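Local coordinates for Alpha/beta hydrolase (Novosphingobium aromaticivorans, PDB 3BWX), which probably acts as a hydrolase of the alpha/beta hydrolase fold, its substrate not established, and binds calcium in the crystal, at residues 20-34 with 49-61. The protein carries 1 engineered substitution. Sequence-based numbering, arbitrary orientation.
Sequences FRAYEGDISRPPVLC and ATRLAGDWRVLCP. With EDO (1,2-ethanediol), chain G.
Strand 58-61 is flanked by both ends of segment 20-34, pairing antiparallel with 20-23 through R21–C60 and Y23–V58 and parallel with 32-34, where V32 N bonds R57 O and C34 N bonds L59 O. The connecting loop 24-31 wraps around R57. The R57 side chain leaves with CG anti to its carbonyl carbon (chi1 -62°) and bends at chi3, which brings NH2 2.8 Å from R29 O in a nearly straight bond lying in the guanidinium plane. I27 CD1 presses on one face of that guanidinium and the P31 ring lies over the other, which limits its turning, while a water accepts from R57 N and lies within bonding distance of D26 O and P30 O. Beside it, R29 runs extended across W56 at about a right angle; its CD sits over the six-membered ring, 3.7 Å from the centroid, and its guanidinium makes an off-centre cation-pi contact. P30 O meets the edge of the indole, whose CE3 is 3.8 Å from V32 CG2. With W56 cut back to an alanine, R29 would lose the ring under its CD and is likely to be held less firmly, and V32 CG2 would lose its aromatic neighbour. On the face turned to helix 46-52, A49 CB lies over the Y23 ring in a CH-pi contact, 3.5 Å from its centroid, and C60 SG approaches the ring obliquely. F20 and L59 pack side by side on the other sheet face, where F20 also meets helix 80-94. The contact thus joins a beta-alpha-beta unit, 32-35, 46-52 and 58-61, to strand 17-23, with strands 6-11 and 99-104 continuing the sheet beyond and helix 272-282 reaching L52 and W56.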
ATOM      1  N   PHE A  20       4.326   2.309 -12.981  1.00  6.28           N
ATOM      2  CA  PHE A  20       4.460   1.062 -12.219  1.00  7.46           C
ATOM      3  C   PHE A  20       5.789   0.410 -12.495  1.00  7.36           C
ATOM      4  O   PHE A  20       6.316   0.500 -13.635  1.00  8.82           O
ATOM      5  CB  PHE A  20       3.321   0.014 -12.404  1.00  6.17           C
ATOM      6  CG  PHE A  20       3.139  -0.537 -13.788  1.00  8.42           C
ATOM      7  CD1 PHE A  20       2.549   0.213 -14.814  1.00  7.61           C
ATOM      8  CD2 PHE A  20       3.501  -1.846 -14.069  1.00  9.91           C
ATOM      9  CE1 PHE A  20       2.368  -0.368 -16.066  1.00 10.33           C
ATOM     10  CE2 PHE A  20       3.264  -2.399 -15.314  1.00  6.10           C
ATOM     11  CZ  PHE A  20       2.735  -1.662 -16.278  1.00  7.74           C
ATOM     12  N   ARG A  21       6.343  -0.208 -11.451  1.00  8.67           N
ATOM     13  CA  ARG A  21       7.493  -1.101 -11.623  1.00  5.84           C
ATOM     14  C   ARG A  21       6.980  -2.450 -11.995  1.00  7.82           C
ATOM     15  O   ARG A  21       6.018  -2.922 -11.377  1.00  8.40           O
ATOM     16  CB  ARG A  21       8.349  -1.209 -10.407  1.00  6.46           C
ATOM     17  CG  ARG A  21       9.032   0.107  -9.995  1.00 12.04           C
ATOM     18  CD  ARG A  21       9.948  -0.070  -8.755  1.00 12.58           C
ATOM     19  NE  ARG A  21      10.843   1.062  -8.543  1.00 11.05           N
ATOM     20  CZ  ARG A  21      11.721   1.123  -7.549  1.00 10.93           C
ATOM     21  NH1 ARG A  21      11.777   0.162  -6.682  1.00 11.97           N
ATOM     22  NH2 ARG A  21      12.556   2.153  -7.462  1.00 16.09           N
ATOM     23  N   ALA A  22       7.577  -3.069 -13.001  1.00  9.01           N
ATOM     24  CA  ALA A  22       7.169  -4.420 -13.420  1.00 10.79           C
ATOM     25  C   ALA A  22       8.343  -5.368 -13.237  1.00 11.80           C
ATOM     26  O   ALA A  22       9.471  -5.101 -13.703  1.00 10.18           O
ATOM     27  CB  ALA A  22       6.704  -4.416 -14.898  1.00 12.64           C
ATOM     28  N   TYR A  23       8.098  -6.459 -12.537  1.00 10.06           N
ATOM     29  CA  TYR A  23       9.093  -7.495 -12.314  1.00  9.56           C
ATOM     30  C   TYR A  23       8.657  -8.714 -13.061  1.00  9.64           C
ATOM     31  O   TYR A  23       7.553  -9.203 -12.922  1.00 10.76           O
ATOM     32  CB  TYR A  23       9.215  -7.841 -10.836  1.00  8.63           C
ATOM     33  CG  TYR A  23       9.641  -6.693  -9.930  1.00  7.37           C
ATOM     34  CD1 TYR A  23       8.758  -5.647  -9.627  1.00  9.46           C
ATOM     35  CD2 TYR A  23      10.903  -6.623  -9.373  1.00 10.22           C
ATOM     36  CE1 TYR A  23       9.124  -4.610  -8.783  1.00  9.63           C
ATOM     37  CE2 TYR A  23      11.260  -5.601  -8.518  1.00  8.66           C
ATOM     38  CZ  TYR A  23      10.380  -4.565  -8.247  1.00  9.66           C
ATOM     39  OH  TYR A  23      10.767  -3.576  -7.386  1.00 11.65           O
ATOM     40  N   GLU A  24       9.555  -9.243 -13.868  1.00  9.21           N
ATOM     41  CA  GLU A  24       9.240 -10.357 -14.741  1.00 13.36           C
ATOM     42  C   GLU A  24       9.140 -11.646 -13.928  1.00  9.91           C
ATOM     43  O   GLU A  24       9.794 -11.813 -12.882  1.00  9.49           O
ATOM     44  CB  GLU A  24      10.290 -10.480 -15.838  1.00 14.16           C
ATOM     45  CG  GLU A  24       9.907 -11.474 -16.911  1.00 21.66           C
ATOM     46  CD  GLU A  24       8.609 -11.099 -17.642  1.00 23.02           C
ATOM     47  OE1 GLU A  24       7.474 -11.422 -17.137  1.00 23.52           O
ATOM     48  OE2 GLU A  24       8.745 -10.461 -18.723  1.00 28.26           O
ATOM     49  N   GLY A  25       8.298 -12.544 -14.404  1.00 11.73           N
ATOM     50  CA  GLY A  25       8.134 -13.836 -13.769  1.00 11.36           C
ATOM     51  C   GLY A  25       7.197 -14.737 -14.534  1.00 10.53           C
ATOM     52  O   GLY A  25       6.812 -14.450 -15.670  1.00 10.24           O
ATOM     53  N   ASP A  26       6.806 -15.797 -13.840  1.00  9.60           N
ATOM     54  CA  ASP A  26       6.033 -16.913 -14.370  1.00 10.28           C
ATOM     55  C   ASP A  26       4.716 -16.435 -14.993  1.00 11.73           C
ATOM     56  O   ASP A  26       3.794 -16.028 -14.286  1.00 11.57           O
ATOM     57  CB  ASP A  26       5.800 -17.892 -13.207  1.00 10.14           C
ATOM     58  CG  ASP A  26       5.162 -19.217 -13.637  1.00  6.91           C
ATOM     59  OD1 ASP A  26       4.694 -19.364 -14.781  1.00 10.11           O
ATOM     60  OD2 ASP A  26       5.120 -20.105 -12.748  1.00 13.36           O
ATOM     61  N   ILE A  27       4.629 -16.552 -16.315  1.00 11.69           N
ATOM     62  CA  ILE A  27       3.435 -16.161 -17.090  1.00 13.84           C
ATOM     63  C   ILE A  27       2.294 -17.188 -16.916  1.00 13.94           C
ATOM     64  O   ILE A  27       1.148 -16.944 -17.333  1.00 13.00           O
ATOM     65  CB  ILE A  27       3.828 -15.945 -18.603  1.00 14.31           C
ATOM     66  CG1 ILE A  27       2.721 -15.275 -19.445  1.00 19.03           C
ATOM     67  CG2 ILE A  27       4.135 -17.252 -19.284  1.00 13.83           C
ATOM     68  CD1 ILE A  27       2.248 -13.923 -18.934  1.00 23.03           C
ATOM     69  N   SER A  28       2.578 -18.335 -16.288  1.00 12.90           N
ATOM     70  CA  SER A  28       1.571 -19.368 -16.075  1.00 13.28           C
ATOM     71  C   SER A  28       0.851 -19.214 -14.730  1.00 14.13           C
ATOM     72  O   SER A  28       0.035 -20.064 -14.327  1.00 12.70           O
ATOM     73  CB  SER A  28       2.218 -20.774 -16.224  1.00 11.02           C
ATOM     74  OG  SER A  28       2.822 -21.199 -15.040  1.00 13.31           O
ATOM     75  N   ARG A  29       1.153 -18.139 -14.022  1.00 10.85           N
ATOM     76  CA  ARG A  29       0.490 -17.825 -12.752  1.00 11.90           C
ATOM     77  C   ARG A  29      -0.049 -16.408 -12.929  1.00 11.64           C
ATOM     78  O   ARG A  29       0.557 -15.616 -13.635  1.00 10.99           O
ATOM     79  CB  ARG A  29       1.495 -17.818 -11.594  1.00 13.47           C
ATOM     80  CG  ARG A  29       1.973 -19.167 -11.152  1.00 12.29           C
ATOM     81  CD  ARG A  29       3.062 -19.024 -10.122  1.00 13.55           C
ATOM     82  NE  ARG A  29       3.302 -20.302  -9.473  1.00 19.25           N
ATOM     83  CZ  ARG A  29       4.171 -20.496  -8.470  1.00 23.87           C
ATOM     84  NH1 ARG A  29       4.891 -19.499  -7.971  1.00 24.79           N
ATOM     85  NH2 ARG A  29       4.323 -21.705  -7.958  1.00 35.38           N
ATOM     86  N   PRO A  30      -1.110 -16.056 -12.204  1.00 10.99           N
ATOM     87  CA  PRO A  30      -1.546 -14.665 -12.304  1.00  9.97           C
ATOM     88  C   PRO A  30      -0.471 -13.729 -11.767  1.00  8.92           C
ATOM     89  O   PRO A  30       0.349 -14.150 -10.938  1.00 10.79           O
ATOM     90  CB  PRO A  30      -2.764 -14.577 -11.392  1.00 10.46           C
ATOM     91  CG  PRO A  30      -2.647 -15.754 -10.458  1.00 15.22           C
ATOM     92  CD  PRO A  30      -1.855 -16.825 -11.204  1.00 13.42           C
ATOM     93  N   PRO A  31      -0.521 -12.456 -12.181  1.00 10.13           N
ATOM     94  CA  PRO A  31       0.449 -11.520 -11.616  1.00  8.69           C
ATOM     95  C   PRO A  31       0.071 -11.044 -10.227  1.00  9.36           C
ATOM     96  O   PRO A  31      -1.094 -11.146  -9.814  1.00  9.03           O
ATOM     97  CB  PRO A  31       0.407 -10.380 -12.624  1.00  9.36           C
ATOM     98  CG  PRO A  31      -0.998 -10.364 -13.087  1.00  9.49           C
ATOM     99  CD  PRO A  31      -1.444 -11.790 -13.128  1.00  9.54           C
ATOM    100  N   VAL A  32       1.055 -10.520  -9.506  1.00  8.53           N
ATOM    101  CA  VAL A  32       0.859  -9.979  -8.168  1.00  9.64           C
ATOM    102  C   VAL A  32       0.849  -8.443  -8.245  1.00  9.14           C
ATOM    103  O   VAL A  32       1.827  -7.844  -8.666  1.00 12.17           O
ATOM    104  CB  VAL A  32       1.948 -10.438  -7.200  1.00  9.81           C
ATOM    105  CG1 VAL A  32       1.697  -9.849  -5.815  1.00 10.44           C
ATOM    106  CG2 VAL A  32       1.980 -11.980  -7.108  1.00  9.81           C
ATOM    107  N   LEU A  33      -0.265  -7.816  -7.862  1.00  6.97           N
ATOM    108  CA  LEU A  33      -0.396  -6.357  -7.894  1.00  9.48           C
ATOM    109  C   LEU A  33      -0.252  -5.802  -6.476  1.00  7.04           C
ATOM    110  O   LEU A  33      -0.996  -6.218  -5.572  1.00 10.29           O
ATOM    111  CB  LEU A  33      -1.771  -5.975  -8.439  1.00  7.44           C
ATOM    112  CG  LEU A  33      -2.259  -4.536  -8.537  1.00 13.44           C
ATOM    113  CD1 LEU A  33      -1.526  -3.823  -9.644  1.00 12.08           C
ATOM    114  CD2 LEU A  33      -3.772  -4.467  -8.836  1.00 13.32           C
ATOM    115  N   CYS A  34       0.747  -4.951  -6.245  1.00  8.33           N
ATOM    116  CA  CYS A  34       1.070  -4.428  -4.923  1.00  6.65           C
ATOM    117  C   CYS A  34       0.616  -2.991  -4.844  1.00  9.52           C
ATOM    118  O   CYS A  34       1.117  -2.161  -5.601  1.00  8.65           O
ATOM    119  CB  CYS A  34       2.558  -4.520  -4.688  1.00 10.32           C
ATOM    120  SG  CYS A  34       3.220  -6.206  -4.646  1.00 12.84           S
ATOM    121  N   ALA A  49       9.016  -7.478  -3.646  1.00  7.48           N
ATOM    122  CA  ALA A  49       8.943  -7.755  -5.059  1.00  8.16           C
ATOM    123  C   ALA A  49      10.146  -8.589  -5.530  1.00  9.32           C
ATOM    124  O   ALA A  49       9.983  -9.497  -6.346  1.00 12.68           O
ATOM    125  CB  ALA A  49       8.860  -6.436  -5.854  1.00  9.92           C
ATOM    126  N   THR A  50      11.351  -8.285  -5.030  1.00 10.03           N
ATOM    127  CA  THR A  50      12.547  -9.058  -5.423  1.00 10.98           C
ATOM    128  C   THR A  50      12.478 -10.483  -4.889  1.00 10.99           C
ATOM    129  O   THR A  50      13.023 -11.390  -5.503  1.00 16.36           O
ATOM    130  CB  THR A  50      13.885  -8.454  -4.939  1.00 14.65           C
ATOM    131  OG1 THR A  50      13.906  -8.404  -3.521  1.00 24.42           O
ATOM    132  CG2 THR A  50      14.072  -7.087  -5.487  1.00 13.18           C
ATOM    133  N   ARG A  51      11.849 -10.675  -3.733  1.00 10.49           N
ATOM    134  CA  ARG A  51      11.649 -12.028  -3.193  1.00 11.03           C
ATOM    135  C   ARG A  51      10.582 -12.822  -3.959  1.00 10.91           C
ATOM    136  O   ARG A  51      10.633 -14.047  -3.941  1.00 17.31           O
ATOM    137  CB  ARG A  51      11.303 -11.947  -1.699  1.00 12.61           C
ATOM    138  CG  ARG A  51      12.470 -11.449  -0.823  1.00 13.19           C
ATOM    139  CD  ARG A  51      12.063 -11.324   0.656  1.00 12.88           C
ATOM    140  NE  ARG A  51      13.307 -11.049   1.379  1.00 17.51           N
ATOM    141  CZ  ARG A  51      13.584  -9.948   2.043  1.00 14.51           C
ATOM    142  NH1 ARG A  51      12.676  -9.018   2.211  1.00 13.64           N
ATOM    143  NH2 ARG A  51      14.785  -9.817   2.592  1.00 19.06           N
ATOM    144  N   LEU A  52       9.607 -12.157  -4.586  1.00  9.51           N
ATOM    145  CA  LEU A  52       8.555 -12.833  -5.342  1.00  9.90           C
ATOM    146  C   LEU A  52       8.883 -13.012  -6.803  1.00 10.42           C
ATOM    147  O   LEU A  52       8.371 -13.973  -7.419  1.00 11.80           O
ATOM    148  CB  LEU A  52       7.219 -12.081  -5.237  1.00 11.97           C
ATOM    149  CG  LEU A  52       6.650 -11.905  -3.810  1.00  9.56           C
ATOM    150  CD1 LEU A  52       5.371 -11.176  -3.827  1.00 14.76           C
ATOM    151  CD2 LEU A  52       6.501 -13.337  -3.171  1.00 13.73           C
ATOM    152  N   ALA A  53       9.689 -12.106  -7.355  1.00  8.30           N
ATOM    153  CA  ALA A  53      10.043 -12.067  -8.802  1.00  7.99           C
ATOM    154  C   ALA A  53      10.590 -13.391  -9.339  1.00  9.66           C
ATOM    155  O   ALA A  53      11.259 -14.151  -8.628  1.00  9.93           O
ATOM    156  CB  ALA A  53      11.004 -10.878  -9.138  1.00  9.72           C
ATOM    157  N   GLY A  54      10.246 -13.663 -10.588  1.00 11.38           N
ATOM    158  CA  GLY A  54      10.628 -14.894 -11.258  1.00 10.51           C
ATOM    159  C   GLY A  54       9.580 -15.921 -10.960  1.00 11.49           C
ATOM    160  O   GLY A  54       8.908 -16.408 -11.863  1.00  9.73           O
ATOM    161  N   ASP A  55       9.426 -16.255  -9.684  1.00 10.77           N
ATOM    162  CA  ASP A  55       8.329 -17.141  -9.290  1.00 10.17           C
ATOM    163  C   ASP A  55       6.968 -16.541  -9.614  1.00  9.52           C
ATOM    164  O   ASP A  55       6.024 -17.242  -9.884  1.00  8.35           O
ATOM    165  CB  ASP A  55       8.382 -17.443  -7.806  1.00  9.11           C
ATOM    166  CG  ASP A  55       9.571 -18.312  -7.427  1.00 14.19           C
ATOM    167  OD1 ASP A  55      10.145 -19.019  -8.276  1.00 19.27           O
ATOM    168  OD2 ASP A  55       9.916 -18.292  -6.244  1.00 19.72           O
ATOM    169  N   TRP A  56       6.894 -15.235  -9.576  1.00  8.60           N
ATOM    170  CA  TRP A  56       5.729 -14.436  -9.900  1.00  7.39           C
ATOM    171  C   TRP A  56       6.085 -13.176 -10.707  1.00  8.39           C
ATOM    172  O   TRP A  56       7.149 -12.554 -10.514  1.00  8.97           O
ATOM    173  CB  TRP A  56       5.054 -13.936  -8.597  1.00  7.98           C
ATOM    174  CG  TRP A  56       4.587 -15.051  -7.721  1.00 10.68           C
ATOM    175  CD1 TRP A  56       5.332 -15.691  -6.812  1.00 11.60           C
ATOM    176  CD2 TRP A  56       3.311 -15.732  -7.750  1.00  6.64           C
ATOM    177  NE1 TRP A  56       4.626 -16.710  -6.228  1.00 11.98           N
ATOM    178  CE2 TRP A  56       3.381 -16.763  -6.797  1.00  8.53           C
ATOM    179  CE3 TRP A  56       2.092 -15.545  -8.457  1.00  7.81           C
ATOM    180  CZ2 TRP A  56       2.294 -17.601  -6.542  1.00  9.52           C
ATOM    181  CZ3 TRP A  56       1.013 -16.403  -8.186  1.00  9.30           C
ATOM    182  CH2 TRP A  56       1.139 -17.395  -7.250  1.00 10.30           C
ATOM    183  N   ARG A  57       5.196 -12.823 -11.619  1.00  8.65           N
ATOM    184  CA  ARG A  57       5.227 -11.478 -12.182  1.00  8.93           C
ATOM    185  C   ARG A  57       4.725 -10.517 -11.112  1.00 10.64           C
ATOM    186  O   ARG A  57       3.728 -10.815 -10.453  1.00  9.06           O
ATOM    187  CB  ARG A  57       4.334 -11.333 -13.396  1.00 11.11           C
ATOM    188  CG  ARG A  57       4.762 -12.247 -14.532  1.00 13.38           C
ATOM    189  CD  ARG A  57       3.757 -12.171 -15.677  1.00 16.79           C
ATOM    190  NE  ARG A  57       2.556 -12.946 -15.368  1.00 17.64           N
ATOM    191  CZ  ARG A  57       1.375 -12.788 -15.947  1.00 19.07           C
ATOM    192  NH1 ARG A  57       1.176 -11.836 -16.856  1.00 22.10           N
ATOM    193  NH2 ARG A  57       0.383 -13.585 -15.618  1.00 13.60           N
ATOM    194  N   VAL A  58       5.321  -9.344 -10.989  1.00  7.68           N
ATOM    195  CA  VAL A  58       4.909  -8.441  -9.929  1.00  7.32           C
ATOM    196  C   VAL A  58       4.784  -7.044 -10.516  1.00 10.42           C
ATOM    197  O   VAL A  58       5.703  -6.586 -11.218  1.00 12.60           O
ATOM    198  CB  VAL A  58       5.916  -8.393  -8.745  1.00  7.90           C
ATOM    199  CG1 VAL A  58       5.346  -7.548  -7.577  1.00  9.99           C
ATOM    200  CG2 VAL A  58       6.340  -9.760  -8.195  1.00 10.21           C
ATOM    201  N   LEU A  59       3.637  -6.415 -10.269  1.00  8.29           N
ATOM    202  CA  LEU A  59       3.363  -5.034 -10.704  1.00  5.77           C
ATOM    203  C   LEU A  59       3.227  -4.165  -9.450  1.00  7.31           C
ATOM    204  O   LEU A  59       2.402  -4.473  -8.552  1.00  9.01           O
ATOM    205  CB  LEU A  59       2.039  -4.937 -11.460  1.00  9.98           C
ATOM    206  CG  LEU A  59       1.955  -5.368 -12.916  1.00 18.61           C
ATOM    207  CD1 LEU A  59       1.826  -6.834 -12.913  1.00 17.28           C
ATOM    208  CD2 LEU A  59       0.784  -4.671 -13.682  1.00 14.61           C
ATOM    209  N   CYS A  60       3.965  -3.042  -9.422  1.00  9.34           N
ATOM    210  CA  CYS A  60       3.989  -2.118  -8.280  1.00  7.67           C
ATOM    211  C   CYS A  60       3.648  -0.735  -8.770  1.00  8.98           C
ATOM    212  O   CYS A  60       4.535   0.080  -9.044  1.00  7.88           O
ATOM    213  CB  CYS A  60       5.329  -2.121  -7.598  1.00  8.41           C
ATOM    214  SG  CYS A  60       5.809  -3.709  -6.921  1.00 10.33           S
ATOM    215  N   PRO A  61       2.356  -0.463  -8.866  1.00  8.27           N
ATOM    216  CA  PRO A  61       1.926   0.858  -9.315  1.00  6.61           C
ATOM    217  C   PRO A  61       1.990   1.931  -8.251  1.00  8.80           C
ATOM    218  O   PRO A  61       1.885   1.648  -7.102  1.00  8.72           O
ATOM    219  CB  PRO A  61       0.472   0.635  -9.728  1.00  6.40           C
ATOM    220  CG  PRO A  61       0.030  -0.439  -8.759  1.00  9.46           C
ATOM    221  CD  PRO A  61       1.213  -1.356  -8.674  1.00  8.86           C
TER
HETATM  222  C1  EDO G 290      14.655  -6.305   4.605  1.00 17.11           C
HETATM  223  O1  EDO G 290      14.076  -6.729   3.371  1.00 15.08           O
HETATM  224  C2  EDO G 290      15.041  -7.531   5.396  1.00 27.34           C
HETATM  225  O2  EDO G 290      16.085  -8.226   4.700  1.00 24.94           O
HETATM  226  O   HOH W   1       2.924 -14.396 -12.200  1.00 10.72           O
HETATM  227  O   HOH W   2       6.595 -19.863 -10.546  1.00 14.73           O
HETATM  228  O   HOH W   3       3.337  -0.339  -5.663  1.00  6.47           O